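Local coordinates for protein aldo-keto reductase 2E (Bombyx mori, PDB 3WCZ) that reduces carbonyl compounds with NADPH, acting strongly on 3-dehydroecdysone and so perhaps helping to regulate molting, at residues N179-N184 with I201-Y206. Numbering follows the deposited sequence.
With NAP (NADP nicotinamide-adenine-dinucleotide phosphate), chain B.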
ATOM      1  N   ASN A 179      -8.504  -0.024  -3.296  1.00  7.31           N
ATOM      2  CA  ASN A 179      -8.559  -0.800  -2.069  1.00  7.40           C
ATOM      3  C   ASN A 179      -7.163  -1.356  -1.860  1.00  7.46           C
ATOM      4  O   ASN A 179      -6.673  -2.130  -2.706  1.00  7.77           O
ATOM      5  CB  ASN A 179      -9.640  -1.898  -2.138  1.00  8.51           C
ATOM      6  CG  ASN A 179      -9.857  -2.627  -0.804  1.00  7.21           C
ATOM      7  OD1 ASN A 179      -9.510  -2.125   0.260  1.00  7.50           O
ATOM      8  ND2 ASN A 179     -10.522  -3.777  -0.870  1.00  8.42           N
ATOM      9  N   GLN A 180      -6.518  -0.958  -0.758  1.00  6.33           N
ATOM     10  CA  GLN A 180      -5.182  -1.443  -0.451  1.00  6.77           C
ATOM     11  C   GLN A 180      -5.282  -2.624   0.506  1.00  7.09           C
ATOM     12  O   GLN A 180      -5.778  -2.488   1.637  1.00  6.86           O
ATOM     13  CB  GLN A 180      -4.322  -0.312   0.137  1.00  6.42           C
ATOM     14  CG  GLN A 180      -2.937  -0.778   0.574  1.00  7.12           C
ATOM     15  CD  GLN A 180      -1.960   0.266   1.084  1.00  7.64           C
ATOM     16  OE1 GLN A 180      -1.287   0.020   2.102  1.00  7.91           O
ATOM     17  NE2 GLN A 180      -1.849   1.400   0.420  1.00  7.21           N
ATOM     18  N   ILE A 181      -4.860  -3.789   0.029  1.00  7.09           N
ATOM     19  CA  ILE A 181      -5.048  -5.041   0.764  1.00  7.94           C
ATOM     20  C   ILE A 181      -3.779  -5.895   0.649  1.00  8.27           C
ATOM     21  O   ILE A 181      -2.900  -5.637  -0.195  1.00  7.75           O
ATOM     22  CB  ILE A 181      -6.288  -5.825   0.243  1.00  7.74           C
ATOM     23  CG1 ILE A 181      -6.170  -6.072  -1.248  1.00  8.40           C
ATOM     24  CG2 ILE A 181      -7.546  -5.046   0.582  1.00  9.44           C
ATOM     25  CD1 ILE A 181      -7.245  -7.024  -1.816  1.00 12.30           C
ATOM     26  N   GLU A 182      -3.680  -6.909   1.496  1.00  7.88           N
ATOM     27  CA  GLU A 182      -2.524  -7.796   1.488  1.00  8.19           C
ATOM     28  C   GLU A 182      -2.574  -8.759   0.322  1.00  7.10           C
ATOM     29  O   GLU A 182      -3.521  -9.531   0.220  1.00  9.02           O
ATOM     30  CB  GLU A 182      -2.466  -8.587   2.793  1.00  9.22           C
ATOM     31  CG  GLU A 182      -1.221  -9.414   2.857  1.00  8.78           C
ATOM     32  CD  GLU A 182      -1.055 -10.215   4.119  1.00  8.58           C
ATOM     33  OE1 GLU A 182      -1.539  -9.827   5.193  1.00 10.81           O
ATOM     34  OE2 GLU A 182      -0.365 -11.247   4.047  1.00  9.91           O
ATOM     35  N   VAL A 183      -1.558  -8.736  -0.540  1.00  7.66           N
ATOM     36  CA  VAL A 183      -1.473  -9.698  -1.632  1.00  7.28           C
ATOM     37  C   VAL A 183      -0.043 -10.175  -1.781  1.00  7.67           C
ATOM     38  O   VAL A 183       0.889  -9.370  -1.947  1.00  8.12           O
ATOM     39  CB  VAL A 183      -2.005  -9.167  -2.992  1.00  7.84           C
ATOM     40  CG1 VAL A 183      -2.196 -10.330  -3.947  1.00  8.27           C
ATOM     41  CG2 VAL A 183      -3.300  -8.396  -2.815  1.00  8.83           C
ATOM     42  N   ASN A 184       0.120 -11.499  -1.718  1.00  7.59           N
ATOM     43  CA  ASN A 184       1.424 -12.145  -1.807  1.00  7.20           C
ATOM     44  C   ASN A 184       1.142 -13.642  -2.033  1.00  7.53           C
ATOM     45  O   ASN A 184      -0.019 -14.046  -2.101  1.00  8.02           O
ATOM     46  CB  ASN A 184       2.259 -11.861  -0.547  1.00  8.82           C
ATOM     47  CG  ASN A 184       1.517 -12.209   0.720  1.00  9.34           C
ATOM     48  OD1 ASN A 184       0.978 -13.322   0.841  1.00  9.53           O
ATOM     49  ND2 ASN A 184       1.424 -11.258   1.644  1.00  8.13           N
ATOM     50  N   ILE A 201     -12.194  -0.504  -9.276  1.00  8.72           N
ATOM     51  CA  ILE A 201     -11.414  -0.136  -8.115  1.00  8.84           C
ATOM     52  C   ILE A 201     -10.072  -0.866  -8.209  1.00  6.72           C
ATOM     53  O   ILE A 201     -10.030  -2.097  -8.178  1.00  9.73           O
ATOM     54  CB  ILE A 201     -12.172  -0.524  -6.834  1.00  8.31           C
ATOM     55  CG1 ILE A 201     -13.522   0.193  -6.745  1.00  8.52           C
ATOM     56  CG2 ILE A 201     -11.315  -0.248  -5.586  1.00  9.82           C
ATOM     57  CD1 ILE A 201     -14.415  -0.336  -5.636  1.00  9.39           C
ATOM     58  N   ALA A 202      -8.999  -0.101  -8.358  1.00  7.83           N
ATOM     59  CA  ALA A 202      -7.670  -0.689  -8.445  1.00  7.55           C
ATOM     60  C   ALA A 202      -7.220  -1.187  -7.071  1.00  7.25           C
ATOM     61  O   ALA A 202      -7.721  -0.747  -6.031  1.00  8.29           O
ATOM     62  CB  ALA A 202      -6.664   0.311  -9.014  1.00  9.44           C
ATOM     63  N   VAL A 203      -6.272  -2.116  -7.069  1.00  7.14           N
ATOM     64  CA  VAL A 203      -5.774  -2.716  -5.845  1.00  7.66           C
ATOM     65  C   VAL A 203      -4.303  -2.410  -5.643  1.00  7.33           C
ATOM     66  O   VAL A 203      -3.486  -2.677  -6.525  1.00  8.29           O
ATOM     67  CB  VAL A 203      -6.028  -4.217  -5.846  1.00  8.31           C
ATOM     68  CG1 VAL A 203      -5.360  -4.864  -4.638  1.00  9.23           C
ATOM     69  CG2 VAL A 203      -7.537  -4.461  -5.895  1.00 12.57           C
ATOM     70  N   MET A 204      -3.979  -1.876  -4.464  1.00  6.87           N
ATOM     71  CA  MET A 204      -2.600  -1.789  -3.999  1.00  6.88           C
ATOM     72  C   MET A 204      -2.349  -3.016  -3.134  1.00  7.43           C
ATOM     73  O   MET A 204      -3.186  -3.361  -2.302  1.00  8.58           O
ATOM     74  CB  MET A 204      -2.340  -0.502  -3.202  1.00  7.15           C
ATOM     75  CG  MET A 204      -2.346   0.759  -4.041  1.00  7.78           C
ATOM     76  SD  MET A 204      -2.134   2.285  -3.071  1.00  8.39           S
ATOM     77  CE  MET A 204      -0.377   2.184  -2.674  1.00  9.44           C
ATOM     78  N   ALA A 205      -1.225  -3.699  -3.386  1.00  7.51           N
ATOM     79  CA  ALA A 205      -0.844  -4.927  -2.696  1.00  7.47           C
ATOM     80  C   ALA A 205       0.221  -4.663  -1.651  1.00  8.03           C
ATOM     81  O   ALA A 205       1.406  -4.399  -1.971  1.00  7.51           O
ATOM     82  CB  ALA A 205      -0.318  -5.950  -3.729  1.00  8.20           C
ATOM     83  N   TYR A 206      -0.193  -4.706  -0.387  1.00  6.47           N
ATOM     84  CA  TYR A 206       0.740  -4.564   0.715  1.00  7.58           C
ATOM     85  C   TYR A 206       1.347  -5.905   1.143  1.00  6.50           C
ATOM     86  O   TYR A 206       0.865  -6.960   0.768  1.00  7.85           O
ATOM     87  CB  TYR A 206       0.114  -3.776   1.861  1.00  8.82           C
ATOM     88  CG  TYR A 206      -0.903  -4.405   2.767  1.00  7.71           C
ATOM     89  CD1 TYR A 206      -0.580  -5.435   3.644  1.00  7.96           C
ATOM     90  CD2 TYR A 206      -2.176  -3.865   2.846  1.00  7.25           C
ATOM     91  CE1 TYR A 206      -1.508  -5.922   4.558  1.00  7.22           C
ATOM     92  CE2 TYR A 206      -3.107  -4.355   3.741  1.00  8.51           C
ATOM     93  CZ  TYR A 206      -2.755  -5.356   4.611  1.00  7.64           C
ATOM     94  OH  TYR A 206      -3.630  -5.846   5.536  1.00  9.67           O
TER
HETATM   95  PA  NAP B 401       7.346  -6.061   2.526  1.00  7.92           P
HETATM   96  O1A NAP B 401       7.589  -5.014   1.522  1.00  9.16           O
HETATM   97  O2A NAP B 401       6.365  -7.115   2.358  1.00  8.11           O
HETATM   98  O5B NAP B 401       8.659  -6.725   3.049  1.00  8.86           O
HETATM   99  C5B NAP B 401       9.750  -5.955   3.455  1.00  9.54           C
HETATM  100  C4B NAP B 401      10.977  -6.770   3.835  1.00  8.79           C
HETATM  101  O4B NAP B 401      11.555  -7.347   2.648  1.00 10.31           O
HETATM  102  C3B NAP B 401      12.058  -6.045   4.540  1.00 10.82           C
HETATM  103  O3B NAP B 401      12.591  -6.927   5.499  1.00 11.36           O
HETATM  104  C2B NAP B 401      13.003  -5.749   3.477  1.00  9.96           C
HETATM  105  O2B NAP B 401      14.333  -5.553   3.916  1.00 10.80           O
HETATM  106  C1B NAP B 401      12.904  -6.951   2.575  1.00 11.14           C
HETATM  107  N9A NAP B 401      13.184  -6.741   1.170  1.00 10.79           N
HETATM  108  C8A NAP B 401      12.787  -5.679   0.439  1.00  9.16           C
HETATM  109  N7A NAP B 401      13.092  -5.832  -0.834  1.00 10.16           N
HETATM  110  C5A NAP B 401      13.727  -7.039  -0.959  1.00 11.09           C
HETATM  111  C6A NAP B 401      14.273  -7.732  -2.044  1.00 11.83           C
HETATM  112  N6A NAP B 401      14.303  -7.244  -3.354  1.00 13.84           N
HETATM  113  N1A NAP B 401      14.827  -8.928  -1.777  1.00 15.35           N
HETATM  114  C2A NAP B 401      14.831  -9.428  -0.542  1.00 13.05           C
HETATM  115  N3A NAP B 401      14.305  -8.797   0.523  1.00 13.04           N
HETATM  116  C4A NAP B 401      13.739  -7.601   0.304  1.00 11.35           C
HETATM  117  O3  NAP B 401       6.989  -5.267   3.893  1.00  9.84           O
HETATM  118  PN  NAP B 401       5.723  -4.650   4.637  1.00  8.29           P
HETATM  119  O1N NAP B 401       6.251  -3.467   5.361  1.00  9.32           O
HETATM  120  O2N NAP B 401       5.066  -5.743   5.405  1.00  9.53           O
HETATM  121  O5D NAP B 401       4.692  -4.201   3.513  1.00  7.70           O
HETATM  122  C5D NAP B 401       5.028  -3.228   2.582  1.00  8.81           C
HETATM  123  C4D NAP B 401       4.322  -1.877   2.751  1.00  7.95           C
HETATM  124  O4D NAP B 401       2.923  -2.000   2.575  1.00  8.14           O
HETATM  125  C3D NAP B 401       4.447  -1.267   4.110  1.00  6.71           C
HETATM  126  O3D NAP B 401       5.744  -0.769   4.371  1.00  7.48           O
HETATM  127  C2D NAP B 401       3.390  -0.280   4.086  1.00  8.19           C
HETATM  128  O2D NAP B 401       3.747   0.817   3.294  1.00  7.76           O
HETATM  129  C1D NAP B 401       2.269  -1.072   3.448  1.00  8.41           C
HETATM  130  N1N NAP B 401       1.353  -1.819   4.318  1.00  8.48           N
HETATM  131  C2N NAP B 401       0.091  -1.386   4.498  1.00  7.55           C
HETATM  132  C3N NAP B 401      -0.771  -2.094   5.297  1.00  9.28           C
HETATM  133  C7N NAP B 401      -2.156  -1.579   5.403  1.00  9.39           C
HETATM  134  O7N NAP B 401      -2.667  -0.833   4.533  1.00 10.19           O
HETATM  135  N7N NAP B 401      -2.898  -2.072   6.416  1.00  5.79           N
HETATM  136  C4N NAP B 401      -0.342  -3.234   6.003  1.00  9.17           C
HETATM  137  C5N NAP B 401       0.968  -3.689   5.800  1.00  9.24           C
HETATM  138  C6N NAP B 401       1.776  -2.947   4.947  1.00  9.66           C
HETATM  139  P2B NAP B 401      15.170  -4.232   3.568  1.00 11.61           P
HETATM  140  O1X NAP B 401      16.496  -4.447   4.325  1.00 13.70           O
HETATM  141  O2X NAP B 401      15.401  -4.212   2.120  1.00 11.72           O
HETATM  142  O3X NAP B 401      14.384  -3.054   4.086  1.00 12.36           O
HETATM  143  O   HOH W   1      -5.757  -7.362   3.581  1.00 11.32           O
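Asn179 to Glu182 pair with Val203 to Tyr206 as parallel strands, their axes 4.6 Å apart at closest approach and inclined by 31°. Ile181 uses both backbone groups: its N donates to Met204 O (2.9 Å) and its O accepts from Tyr206 N (2.9 Å). The same alternation links Asn179 with Ala202 and Met204, and Val183 N reaches Tyr206 O. On one face, Ile181 CG1 lies 3.7 Å from Val203 CG1, under helix 190-198. That helix connects the two strands, which are the sixth and seventh of the eight-stranded TIM barrel; the other face carries Gln180, Met204, Glu182 and Tyr206, and of these Gln180 and Tyr206 line the NADP pocket. The Tyr206 ring is sandwiched: Glu182 N sits over its centre on one side, 3.4 Å above the plane, and NAP C4N over its centre on the opposite side at 3.1 Å. A chi1 of 75°, with CG between backbone N and carbonyl carbon, swings the ring back over the partner strand, while its OH bonds to Asn159. An alanine at Tyr206 is likely to leave the nicotinamide without this stacking surface, free to shift. Gln180, extended toward the cofactor, gives NE2 to Asp53 and, weakly, to Met204 SD (3.6 Å).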